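Local coordinates for MobA-like NTP transferase domain-containing protein (Thermus thermophilus, PDB 2DPW) that is of uncertain function but probably acts as a nucleotidyltransferase of the MobA-like kind, at residues 123-133 with 218-229. Residues are numbered along the deposited sequence; the frame is centred on the assembly and turned at random.
Sequences AVEARFPRTKR and PEVGVDVDREED
Asp229 OD2 is gripped by two backbone N-H groups, Asp225 N at 2.7 Å and, on its anti lone pair, Arg226 N; the other oxygen turns to Arg130. There OD1 lies over the face of the guanidinium, 3.5 Å from NH2 of Arg130, a pairing of charge with no N-H aimed at it. The hydrogen bonds of Arg130 run in its own plane to the helix backbone: NH1 to Glu228 O at 2.9 Å (162° at the hydrogen) and NH2 to Asp229 O at 3.1 Å. With CG set between the backbone N and the carbonyl carbon (chi1 66°), the chain then extends to NE and carries the group across to them. With an alanine in place of Asp229, Asp225 N and Arg226 N are likely to lose their shared acceptor, freeing the turn into helix 227-230, and Arg130 its nearby carboxylate.

Between these charges and Pro218 the contact is apolar. Val222 sets both methyls against one face of the Phe128 ring, with CG2 3.9 Å from the centroid in a CH-pi contact, while Arg127 CD lies over the opposite face. Pro218 CG meets the ring edge at Phe128 CE1, 4.0 Å away, and His96 packs edge-to-face.

On the Asp223 side, Arg133 doubles back through bends at chi2 and chi3, bringing NH1 2.7 Å from Asp223 OD1: a salt bridge with a weak, strongly bent hydrogen bond, the guanidinium and carboxylate planes 77° apart. Lys24 pairs with Asp225. Asp223 OD2 lies close to Asp93, resembling the acidic pair that holds the metal in GT-A-fold nucleotidyltransferases, though none is modelled here.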
loop_
_atom_site.group_PDB
_atom_site.type_symbol
_atom_site.label_atom_id
_atom_site.label_comp_id
_atom_site.label_asym_id
_atom_site.label_seq_id
_atom_site.Cartn_x
_atom_site.Cartn_y
_atom_site.Cartn_z
ATOM N N ALA A 123 -11.932 13.627 1.807
ATOM C CA ALA A 123 -12.186 13.076 0.478
ATOM C C ALA A 123 -12.605 11.617 0.480
ATOM O O ALA A 123 -13.199 11.137 -0.482
ATOM C CB ALA A 123 -10.952 13.252 -0.397
ATOM N N VAL A 124 -12.285 10.905 1.551
ATOM C CA VAL A 124 -12.649 9.501 1.642
ATOM C C VAL A 124 -14.162 9.360 1.631
ATOM O O VAL A 124 -14.710 8.375 1.145
ATOM C CB VAL A 124 -12.122 8.880 2.933
ATOM C CG1 VAL A 124 -12.498 7.404 2.997
ATOM C CG2 VAL A 124 -10.621 9.068 3.006
ATOM N N GLU A 125 -14.837 10.365 2.166
ATOM C CA GLU A 125 -16.284 10.338 2.234
ATOM C C GLU A 125 -16.904 11.135 1.094
ATOM O O GLU A 125 -18.056 11.538 1.152
ATOM C CB GLU A 125 -16.704 10.843 3.612
ATOM C CG GLU A 125 -15.975 10.057 4.710
ATOM C CD GLU A 125 -16.153 10.610 6.112
ATOM O OE1 GLU A 125 -16.005 11.837 6.306
ATOM O OE2 GLU A 125 -16.421 9.803 7.028
ATOM N N ALA A 126 -16.111 11.340 0.048
ATOM C CA ALA A 126 -16.552 12.046 -1.143
ATOM C C ALA A 126 -17.095 11.010 -2.127
ATOM O O ALA A 126 -18.019 11.304 -2.883
ATOM C CB ALA A 126 -15.383 12.845 -1.762
ATOM N N ARG A 127 -16.499 9.819 -2.172
ATOM C CA ARG A 127 -17.075 8.786 -3.037
ATOM C C ARG A 127 -17.631 7.686 -2.157
ATOM O O ARG A 127 -18.751 7.247 -2.370
ATOM C CB ARG A 127 -16.109 8.102 -4.032
ATOM C CG ARG A 127 -16.884 6.980 -4.824
ATOM C CD ARG A 127 -16.106 6.029 -5.761
ATOM N NE ARG A 127 -14.994 6.692 -6.424
ATOM C CZ ARG A 127 -14.237 6.158 -7.381
ATOM N NH1 ARG A 127 -14.468 4.925 -7.824
ATOM N NH2 ARG A 127 -13.233 6.867 -7.890
ATOM N N PHE A 128 -16.859 7.268 -1.154
ATOM C CA PHE A 128 -17.268 6.177 -0.284
ATOM C C PHE A 128 -17.793 6.451 1.134
ATOM O O PHE A 128 -17.414 5.747 2.069
ATOM C CB PHE A 128 -16.123 5.168 -0.150
ATOM C CG PHE A 128 -15.327 4.954 -1.409
ATOM C CD1 PHE A 128 -14.379 5.888 -1.824
ATOM C CD2 PHE A 128 -15.509 3.802 -2.163
ATOM C CE1 PHE A 128 -13.631 5.678 -2.968
ATOM C CE2 PHE A 128 -14.766 3.579 -3.310
ATOM C CZ PHE A 128 -13.823 4.520 -3.715
ATOM N N PRO A 129 -18.739 7.395 1.301
ATOM C CA PRO A 129 -19.360 7.802 2.582
ATOM C C PRO A 129 -19.539 6.680 3.629
ATOM O O PRO A 129 -19.404 6.906 4.835
ATOM C CB PRO A 129 -20.713 8.380 2.150
ATOM C CG PRO A 129 -20.481 8.808 0.744
ATOM C CD PRO A 129 -19.642 7.699 0.184
ATOM N N ARG A 130 -19.851 5.476 3.157
ATOM C CA ARG A 130 -20.062 4.322 4.037
ATOM C C ARG A 130 -18.762 3.838 4.684
ATOM O O ARG A 130 -18.665 3.664 5.904
ATOM C CB ARG A 130 -20.673 3.154 3.247
ATOM C CG ARG A 130 -19.733 2.585 2.187
ATOM C CD ARG A 130 -20.270 1.327 1.534
ATOM N NE ARG A 130 -19.258 0.629 0.733
ATOM C CZ ARG A 130 -19.450 -0.544 0.134
ATOM N NH1 ARG A 130 -20.620 -1.158 0.244
ATOM N NH2 ARG A 130 -18.468 -1.102 -0.567
ATOM N N THR A 131 -17.766 3.636 3.828
ATOM C CA THR A 131 -16.450 3.144 4.197
ATOM C C THR A 131 -15.911 3.632 5.536
ATOM O O THR A 131 -15.711 4.828 5.763
ATOM C CB THR A 131 -15.442 3.456 3.084
ATOM O OG1 THR A 131 -15.896 2.854 1.867
ATOM C CG2 THR A 131 -14.075 2.887 3.429
ATOM N N LYS A 132 -15.663 2.662 6.406
ATOM C CA LYS A 132 -15.158 2.894 7.753
ATOM C C LYS A 132 -13.647 2.661 7.824
ATOM O O LYS A 132 -13.184 1.529 7.650
ATOM C CB LYS A 132 -15.871 1.944 8.702
ATOM C CG LYS A 132 -17.321 1.732 8.336
ATOM C CD LYS A 132 -18.004 0.873 9.372
ATOM C CE LYS A 132 -19.466 0.646 9.020
ATOM N NZ LYS A 132 -20.142 -0.223 10.067
ATOM N N ARG A 133 -12.891 3.721 8.113
ATOM C CA ARG A 133 -11.429 3.634 8.164
ATOM C C ARG A 133 -10.767 4.015 9.490
ATOM O O ARG A 133 -11.360 4.704 10.314
ATOM C CB ARG A 133 -10.824 4.518 7.066
ATOM C CG ARG A 133 -11.272 4.196 5.649
ATOM C CD ARG A 133 -10.635 2.921 5.125
ATOM N NE ARG A 133 -9.177 3.011 5.074
ATOM C CZ ARG A 133 -8.403 2.128 4.449
ATOM N NH1 ARG A 133 -8.962 1.097 3.824
ATOM N NH2 ARG A 133 -7.079 2.272 4.446
ATOM N N PRO A 218 -9.023 8.833 -2.948
ATOM C CA PRO A 218 -9.281 7.805 -1.939
ATOM C C PRO A 218 -9.283 6.355 -2.447
ATOM O O PRO A 218 -9.285 5.412 -1.650
ATOM C CB PRO A 218 -10.629 8.232 -1.362
ATOM C CG PRO A 218 -11.284 8.909 -2.515
ATOM C CD PRO A 218 -10.174 9.740 -3.074
ATOM N N GLU A 219 -9.295 6.172 -3.765
ATOM C CA GLU A 219 -9.275 4.822 -4.336
ATOM C C GLU A 219 -7.910 4.208 -4.057
ATOM O O GLU A 219 -7.687 3.015 -4.276
ATOM C CB GLU A 219 -9.532 4.852 -5.850
ATOM C CG GLU A 219 -8.664 5.814 -6.629
ATOM C CD GLU A 219 -9.267 7.205 -6.721
ATOM O OE1 GLU A 219 -9.619 7.789 -5.672
ATOM O OE2 GLU A 219 -9.386 7.720 -7.852
ATOM N N VAL A 220 -7.010 5.048 -3.560
ATOM C CA VAL A 220 -5.665 4.646 -3.218
ATOM C C VAL A 220 -5.649 3.835 -1.923
ATOM O O VAL A 220 -4.677 3.141 -1.628
ATOM C CB VAL A 220 -4.774 5.886 -3.040
ATOM C CG1 VAL A 220 -4.721 6.309 -1.584
ATOM C CG2 VAL A 220 -3.413 5.602 -3.537
ATOM N N GLY A 221 -6.734 3.917 -1.161
ATOM C CA GLY A 221 -6.791 3.203 0.104
ATOM C C GLY A 221 -8.055 2.429 0.434
ATOM O O GLY A 221 -8.034 1.564 1.305
ATOM N N VAL A 222 -9.159 2.733 -0.241
ATOM C CA VAL A 222 -10.410 2.024 0.022
ATOM C C VAL A 222 -10.367 0.636 -0.596
ATOM O O VAL A 222 -10.605 0.459 -1.797
ATOM C CB VAL A 222 -11.627 2.769 -0.553
ATOM C CG1 VAL A 222 -12.895 2.034 -0.170
ATOM C CG2 VAL A 222 -11.666 4.186 -0.035
ATOM N N ASP A 223 -10.058 -0.347 0.235
ATOM C CA ASP A 223 -9.981 -1.724 -0.216
ATOM C C ASP A 223 -11.312 -2.435 -0.003
ATOM O O ASP A 223 -12.275 -1.845 0.479
ATOM C CB ASP A 223 -8.881 -2.453 0.550
ATOM C CG ASP A 223 -9.135 -2.469 2.042
ATOM O OD1 ASP A 223 -9.182 -1.377 2.648
ATOM O OD2 ASP A 223 -9.293 -3.572 2.607
ATOM N N VAL A 224 -11.353 -3.707 -0.373
ATOM C CA VAL A 224 -12.544 -4.535 -0.221
ATOM C C VAL A 224 -12.226 -5.616 0.810
ATOM O O VAL A 224 -11.243 -6.349 0.672
ATOM C CB VAL A 224 -12.926 -5.201 -1.558
ATOM C CG1 VAL A 224 -14.111 -6.108 -1.362
ATOM C CG2 VAL A 224 -13.233 -4.140 -2.603
ATOM N N ASP A 225 -13.059 -5.714 1.842
ATOM C CA ASP A 225 -12.836 -6.696 2.897
ATOM C C ASP A 225 -13.939 -7.724 3.073
ATOM O O ASP A 225 -13.714 -8.778 3.672
ATOM C CB ASP A 225 -12.603 -5.982 4.226
ATOM C CG ASP A 225 -11.282 -5.240 4.261
ATOM O OD1 ASP A 225 -10.223 -5.900 4.164
ATOM O OD2 ASP A 225 -11.302 -3.997 4.386
ATOM N N ARG A 226 -15.125 -7.431 2.555
ATOM C CA ARG A 226 -16.234 -8.356 2.697
ATOM C C ARG A 226 -17.320 -8.146 1.649
ATOM O O ARG A 226 -17.256 -7.204 0.865
ATOM C CB ARG A 226 -16.816 -8.215 4.105
ATOM C CG ARG A 226 -15.885 -8.727 5.243
ATOM C CD ARG A 226 -16.448 -8.273 6.621
ATOM N NE ARG A 226 -17.901 -8.540 6.727
ATOM C CZ ARG A 226 -18.735 -7.825 7.504
ATOM N NH1 ARG A 226 -20.046 -8.123 7.550
ATOM N NH2 ARG A 226 -18.260 -6.803 8.240
ATOM N N GLU A 227 -18.321 -9.021 1.654
ATOM C CA GLU A 227 -19.407 -8.954 0.686
ATOM C C GLU A 227 -20.049 -7.588 0.400
ATOM O O GLU A 227 -20.155 -7.190 -0.761
ATOM C CB GLU A 227 -20.498 -9.962 1.055
ATOM C CG GLU A 227 -20.275 -11.355 0.482
ATOM C CD GLU A 227 -19.347 -12.202 1.322
ATOM O OE1 GLU A 227 -18.663 -11.632 2.204
ATOM O OE2 GLU A 227 -19.301 -13.433 1.092
ATOM N N GLU A 228 -20.490 -6.872 1.428
ATOM C CA GLU A 228 -21.111 -5.570 1.197
ATOM C C GLU A 228 -20.249 -4.729 0.267
ATOM O O GLU A 228 -20.762 -3.981 -0.572
ATOM C CB GLU A 228 -21.306 -4.819 2.518
ATOM C CG GLU A 228 -22.539 -5.225 3.311
ATOM C CD GLU A 228 -23.542 -4.087 3.463
ATOM O OE1 GLU A 228 -23.195 -2.929 3.140
ATOM O OE2 GLU A 228 -24.678 -4.348 3.915
ATOM N N ASP A 229 -18.934 -4.866 0.425
ATOM C CA ASP A 229 -17.975 -4.122 -0.380
ATOM C C ASP A 229 -18.160 -4.384 -1.871
ATOM O O ASP A 229 -18.359 -3.452 -2.655
ATOM C CB ASP A 229 -16.543 -4.478 0.033
ATOM C CG ASP A 229 -16.203 -4.005 1.434
ATOM O OD1 ASP A 229 -16.535 -2.850 1.760
ATOM O OD2 ASP A 229 -15.594 -4.777 2.208
#